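Local coordinates for protein glycerol trinitrate reductase (Agrobacterium tumefaciens, PDB 5EPD) that probably reduces glycerol trinitrate as an FMN-dependent oxidoreductase of the Old Yellow Enzyme family, here in its FMN-free form, at residues Val195-Asp209 against Arg225-Ala237. Residues are numbered along the deposited sequence; the frame is centred on the assembly and turned at random.
Sequences VHGANGYLLEQFAKD and RARLMLEVTAAVA
Met229 against Gly197 and Ala207, and Leu228 against Phe206, seat helix 227-240 of a TIM barrel on the short helix 202-207 that follows barrel strand 193-196; the axes of 202-207 and 227-237 approach to 8.5 Å, their N-to-C directions 139° apart. Met229 reaches inward between Gly197, just beyond His196, and the short helix: CG is anti to the backbone N (chi1 -175°) and the chain bends only at chi3, which brings CE into van der Waals contact with the carbonyl Gly197 O (3.3 Å) and to 4.0 Å from Ala207 CB. Leu228 sets CD2 over one face of the Phe206 ring, a CH-pi contact 3.7 Å from the centroid and shifted toward the rim, while the same methyl meets Leu203 CD2. Val232 continues this apolar seam to Leu203 and Val195, and Phe178 of helix 171-187 packs on Val232. Arg225, ahead of the long helix, runs alongside the end of the short one; its single NE-H is shared between Gln266 OE1, the stronger partner, and a weak, bent hydrogen bond to Ala207 O (3.3 Å, 130°) at the guanidinium edge. Asp209 CB lies over a guanidinium face, and Asp209 OD2 is hydrogen-bonded to Ser261 OG. Where the helices meet, a water donates to Leu203 O at 3.0 Å and weakly accepts from Met229 N.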
loop_
_atom_site.group_PDB
_atom_site.type_symbol
_atom_site.label_atom_id
_atom_site.label_comp_id
_atom_site.label_asym_id
_atom_site.label_seq_id
_atom_site.Cartn_x
_atom_site.Cartn_y
_atom_site.Cartn_z
ATOM N N VAL A 195 -0.929 0.328 -6.593
ATOM C CA VAL A 195 -1.567 -0.990 -6.603
ATOM C C VAL A 195 -0.943 -1.842 -5.483
ATOM O O VAL A 195 0.291 -2.006 -5.432
ATOM C CB VAL A 195 -1.396 -1.646 -8.015
ATOM C CG1 VAL A 195 -1.898 -3.093 -8.049
ATOM C CG2 VAL A 195 -2.126 -0.813 -9.067
ATOM N N HIS A 196 -1.761 -2.368 -4.569
ATOM C CA HIS A 196 -1.192 -3.235 -3.520
ATOM C C HIS A 196 -0.925 -4.674 -4.070
ATOM O O HIS A 196 -1.825 -5.556 -4.093
ATOM C CB HIS A 196 -2.071 -3.249 -2.247
ATOM C CG HIS A 196 -1.341 -3.667 -0.992
ATOM N ND1 HIS A 196 -0.112 -4.304 -1.002
ATOM C CD2 HIS A 196 -1.691 -3.554 0.312
ATOM C CE1 HIS A 196 0.274 -4.540 0.239
ATOM N NE2 HIS A 196 -0.668 -4.094 1.058
ATOM N N GLY A 197 0.323 -4.896 -4.507
ATOM C CA GLY A 197 0.744 -6.187 -5.068
ATOM C C GLY A 197 1.553 -7.041 -4.093
ATOM O O GLY A 197 2.188 -8.030 -4.512
ATOM N N ALA A 198 1.474 -6.698 -2.791
ATOM C CA ALA A 198 2.347 -7.258 -1.728
ATOM C C ALA A 198 1.580 -7.839 -0.560
ATOM O O ALA A 198 0.333 -7.811 -0.518
ATOM C CB ALA A 198 3.279 -6.166 -1.200
ATOM N N ASN A 199 2.364 -8.379 0.384
ATOM C CA ASN A 199 1.950 -8.627 1.771
ATOM C C ASN A 199 0.804 -9.624 1.888
ATOM O O ASN A 199 -0.042 -9.535 2.805
ATOM C CB ASN A 199 1.631 -7.298 2.488
ATOM C CG ASN A 199 2.816 -6.311 2.470
ATOM O OD1 ASN A 199 3.951 -6.656 2.103
ATOM N ND2 ASN A 199 2.552 -5.073 2.878
ATOM N N GLY A 200 0.776 -10.564 0.939
ATOM C CA GLY A 200 -0.140 -11.720 0.984
ATOM C C GLY A 200 -1.570 -11.511 0.504
ATOM O O GLY A 200 -2.393 -12.405 0.643
ATOM N N TYR A 201 -1.872 -10.339 -0.056
ATOM C CA TYR A 201 -3.234 -10.011 -0.479
ATOM C C TYR A 201 -3.461 -10.504 -1.912
ATOM O O TYR A 201 -2.598 -11.208 -2.439
ATOM C CB TYR A 201 -3.461 -8.518 -0.307
ATOM C CG TYR A 201 -3.297 -8.114 1.152
ATOM C CD1 TYR A 201 -4.165 -8.602 2.132
ATOM C CD2 TYR A 201 -2.252 -7.287 1.557
ATOM C CE1 TYR A 201 -4.021 -8.257 3.462
ATOM C CE2 TYR A 201 -2.106 -6.935 2.894
ATOM C CZ TYR A 201 -3.002 -7.420 3.837
ATOM O OH TYR A 201 -2.848 -7.081 5.148
ATOM N N LEU A 202 -4.608 -10.167 -2.522
ATOM C CA LEU A 202 -5.137 -10.906 -3.682
ATOM C C LEU A 202 -4.096 -11.130 -4.769
ATOM O O LEU A 202 -3.882 -12.276 -5.248
ATOM C CB LEU A 202 -6.347 -10.195 -4.301
ATOM C CG LEU A 202 -7.033 -10.933 -5.463
ATOM C CD1 LEU A 202 -7.587 -12.291 -5.043
ATOM C CD2 LEU A 202 -8.157 -10.107 -6.062
ATOM N N LEU A 203 -3.449 -10.046 -5.161
ATOM C CA LEU A 203 -2.634 -10.106 -6.361
ATOM C C LEU A 203 -1.380 -10.942 -6.117
ATOM O O LEU A 203 -0.898 -11.586 -7.049
ATOM C CB LEU A 203 -2.289 -8.697 -6.871
ATOM C CG LEU A 203 -3.466 -7.718 -7.031
ATOM C CD1 LEU A 203 -3.020 -6.341 -7.536
ATOM C CD2 LEU A 203 -4.538 -8.328 -7.934
ATOM N N GLU A 204 -0.851 -10.918 -4.882
ATOM C CA GLU A 204 0.305 -11.734 -4.508
ATOM C C GLU A 204 -0.126 -13.204 -4.334
ATOM O O GLU A 204 0.664 -14.143 -4.600
ATOM C CB GLU A 204 0.991 -11.229 -3.221
ATOM C CG GLU A 204 2.240 -12.058 -2.854
ATOM C CD GLU A 204 2.933 -11.658 -1.547
ATOM O OE1 GLU A 204 2.409 -11.967 -0.447
ATOM O OE2 GLU A 204 4.040 -11.085 -1.623
ATOM N N GLN A 205 -1.368 -13.421 -3.900
ATOM C CA GLN A 205 -1.868 -14.779 -3.760
ATOM C C GLN A 205 -1.782 -15.463 -5.118
ATOM O O GLN A 205 -1.491 -16.641 -5.191
ATOM C CB GLN A 205 -3.314 -14.801 -3.271
ATOM C CG GLN A 205 -3.487 -14.588 -1.785
ATOM C CD GLN A 205 -4.830 -13.962 -1.468
ATOM O OE1 GLN A 205 -5.875 -14.389 -1.986
ATOM N NE2 GLN A 205 -4.816 -12.945 -0.616
ATOM N N PHE A 206 -2.064 -14.700 -6.176
ATOM C CA PHE A 206 -1.989 -15.194 -7.548
ATOM C C PHE A 206 -0.541 -15.381 -7.991
ATOM O O PHE A 206 -0.227 -16.378 -8.638
ATOM C CB PHE A 206 -2.707 -14.229 -8.527
ATOM C CG PHE A 206 -4.174 -14.530 -8.735
ATOM C CD1 PHE A 206 -5.131 -14.047 -7.854
ATOM C CD2 PHE A 206 -4.598 -15.299 -9.824
ATOM C CE1 PHE A 206 -6.480 -14.311 -8.049
ATOM C CE2 PHE A 206 -5.949 -15.573 -10.015
ATOM C CZ PHE A 206 -6.896 -15.069 -9.135
ATOM N N ALA A 207 0.306 -14.404 -7.665
ATOM C CA ALA A 207 1.703 -14.405 -8.035
ATOM C C ALA A 207 2.556 -15.549 -7.436
ATOM O O ALA A 207 3.459 -16.077 -8.097
ATOM C CB ALA A 207 2.318 -13.058 -7.667
ATOM N N LYS A 208 2.278 -15.911 -6.181
ATOM C CA LYS A 208 3.063 -16.929 -5.457
ATOM C C LYS A 208 2.406 -18.329 -5.441
ATOM O O LYS A 208 1.236 -18.481 -5.103
ATOM C CB LYS A 208 3.368 -16.422 -4.030
ATOM C CG LYS A 208 4.324 -15.235 -4.048
ATOM C CD LYS A 208 4.676 -14.709 -2.663
ATOM C CE LYS A 208 5.749 -13.631 -2.766
ATOM N NZ LYS A 208 6.026 -12.959 -1.464
ATOM N N ASP A 209 3.189 -19.352 -5.786
ATOM C CA ASP A 209 2.686 -20.733 -5.906
ATOM C C ASP A 209 2.283 -21.397 -4.599
ATOM O O ASP A 209 1.574 -22.420 -4.600
ATOM C CB ASP A 209 3.675 -21.633 -6.657
ATOM C CG ASP A 209 5.080 -21.686 -6.033
ATOM O OD1 ASP A 209 5.377 -21.111 -4.960
ATOM O OD2 ASP A 209 5.934 -22.328 -6.674
ATOM N N ARG A 225 0.772 -17.038 -13.261
ATOM C CA ARG A 225 0.653 -16.536 -11.876
ATOM C C ARG A 225 0.732 -15.000 -11.822
ATOM O O ARG A 225 0.056 -14.336 -11.020
ATOM C CB ARG A 225 1.740 -17.163 -10.977
ATOM C CG ARG A 225 1.377 -18.552 -10.465
ATOM C CD ARG A 225 2.261 -18.971 -9.292
ATOM N NE ARG A 225 3.648 -18.893 -9.712
ATOM C CZ ARG A 225 4.286 -19.841 -10.398
ATOM N NH1 ARG A 225 3.679 -20.986 -10.718
ATOM N NH2 ARG A 225 5.551 -19.650 -10.762
ATOM N N ALA A 226 1.552 -14.455 -12.714
ATOM C CA ALA A 226 1.789 -13.027 -12.803
ATOM C C ALA A 226 0.698 -12.262 -13.556
ATOM O O ALA A 226 0.721 -11.031 -13.559
ATOM C CB ALA A 226 3.137 -12.786 -13.469
ATOM N N ARG A 227 -0.261 -12.969 -14.163
ATOM C CA ARG A 227 -1.210 -12.339 -15.109
ATOM C C ARG A 227 -2.186 -11.374 -14.478
ATOM O O ARG A 227 -2.471 -10.338 -15.053
ATOM C CB ARG A 227 -2.017 -13.383 -15.897
ATOM C CG ARG A 227 -2.871 -12.787 -17.028
ATOM C CD ARG A 227 -3.581 -13.863 -17.841
ATOM N NE ARG A 227 -2.752 -15.071 -18.041
ATOM C CZ ARG A 227 -1.731 -15.191 -18.915
ATOM N NH1 ARG A 227 -1.358 -14.174 -19.688
ATOM N NH2 ARG A 227 -1.055 -16.343 -19.023
ATOM N N LEU A 228 -2.740 -11.708 -13.327
ATOM C CA LEU A 228 -3.713 -10.786 -12.737
ATOM C C LEU A 228 -3.019 -9.491 -12.330
ATOM O O LEU A 228 -3.489 -8.408 -12.688
ATOM C CB LEU A 228 -4.443 -11.407 -11.556
ATOM C CG LEU A 228 -5.608 -10.602 -10.981
ATOM C CD1 LEU A 228 -6.705 -10.418 -12.021
ATOM C CD2 LEU A 228 -6.135 -11.277 -9.732
ATOM N N MET A 229 -1.883 -9.591 -11.634
ATOM C CA MET A 229 -1.160 -8.389 -11.168
ATOM C C MET A 229 -0.877 -7.436 -12.327
ATOM O O MET A 229 -1.117 -6.229 -12.226
ATOM C CB MET A 229 0.167 -8.764 -10.455
ATOM C CG MET A 229 0.920 -7.575 -9.820
ATOM S SD MET A 229 2.457 -8.057 -8.990
ATOM C CE MET A 229 1.827 -9.055 -7.629
ATOM N N LEU A 230 -0.363 -7.995 -13.424
ATOM C CA LEU A 230 0.000 -7.222 -14.594
ATOM C C LEU A 230 -1.233 -6.667 -15.310
ATOM O O LEU A 230 -1.218 -5.515 -15.758
ATOM C CB LEU A 230 0.847 -8.081 -15.547
ATOM C CG LEU A 230 2.212 -8.555 -15.026
ATOM C CD1 LEU A 230 2.838 -9.471 -16.070
ATOM C CD2 LEU A 230 3.141 -7.385 -14.703
ATOM N N GLU A 231 -2.292 -7.465 -15.408
ATOM C CA GLU A 231 -3.548 -6.987 -15.988
ATOM C C GLU A 231 -4.108 -5.844 -15.191
ATOM O O GLU A 231 -4.620 -4.876 -15.762
ATOM C CB GLU A 231 -4.590 -8.103 -16.076
ATOM C CG GLU A 231 -4.369 -8.978 -17.306
ATOM C CD GLU A 231 -5.282 -10.178 -17.360
ATOM O OE1 GLU A 231 -6.125 -10.312 -16.450
ATOM O OE2 GLU A 231 -5.138 -10.980 -18.309
ATOM N N VAL A 232 -4.025 -5.952 -13.865
ATOM C CA VAL A 232 -4.570 -4.908 -12.992
ATOM C C VAL A 232 -3.762 -3.602 -13.161
ATOM O O VAL A 232 -4.330 -2.546 -13.412
ATOM C CB VAL A 232 -4.658 -5.373 -11.512
ATOM C CG1 VAL A 232 -4.847 -4.184 -10.574
ATOM C CG2 VAL A 232 -5.800 -6.363 -11.320
ATOM N N THR A 233 -2.443 -3.680 -13.068
ATOM C CA THR A 233 -1.592 -2.506 -13.269
ATOM C C THR A 233 -1.727 -1.887 -14.688
ATOM O O THR A 233 -1.683 -0.669 -14.859
ATOM C CB THR A 233 -0.108 -2.860 -12.977
ATOM O OG1 THR A 233 -0.016 -3.601 -11.755
ATOM C CG2 THR A 233 0.762 -1.612 -12.874
ATOM N N ALA A 234 -1.881 -2.723 -15.704
ATOM C CA ALA A 234 -2.051 -2.242 -17.084
ATOM C C ALA A 234 -3.355 -1.435 -17.264
ATOM O O ALA A 234 -3.369 -0.388 -17.941
ATOM C CB ALA A 234 -2.006 -3.426 -18.060
ATOM N N ALA A 235 -4.440 -1.937 -16.655
ATOM C CA ALA A 235 -5.745 -1.281 -16.705
ATOM C C ALA A 235 -5.757 0.025 -15.920
ATOM O O ALA A 235 -6.360 0.997 -16.357
ATOM C CB ALA A 235 -6.818 -2.212 -16.188
ATOM N N VAL A 236 -5.111 0.036 -14.758
ATOM C CA VAL A 236 -5.000 1.240 -13.951
ATOM C C VAL A 236 -4.150 2.272 -14.688
ATOM O O VAL A 236 -4.516 3.434 -14.762
ATOM C CB VAL A 236 -4.390 0.940 -12.558
ATOM C CG1 VAL A 236 -4.008 2.228 -11.831
ATOM C CG2 VAL A 236 -5.359 0.132 -11.710
ATOM N N ALA A 237 -3.017 1.836 -15.235
ATOM C CA ALA A 237 -2.138 2.726 -15.985
ATOM C C ALA A 237 -2.847 3.356 -17.186
ATOM O O ALA A 237 -2.625 4.527 -17.484
ATOM C CB ALA A 237 -0.885 1.987 -16.435
HETATM O O HOH W 1 -0.570 -12.222 -9.938
#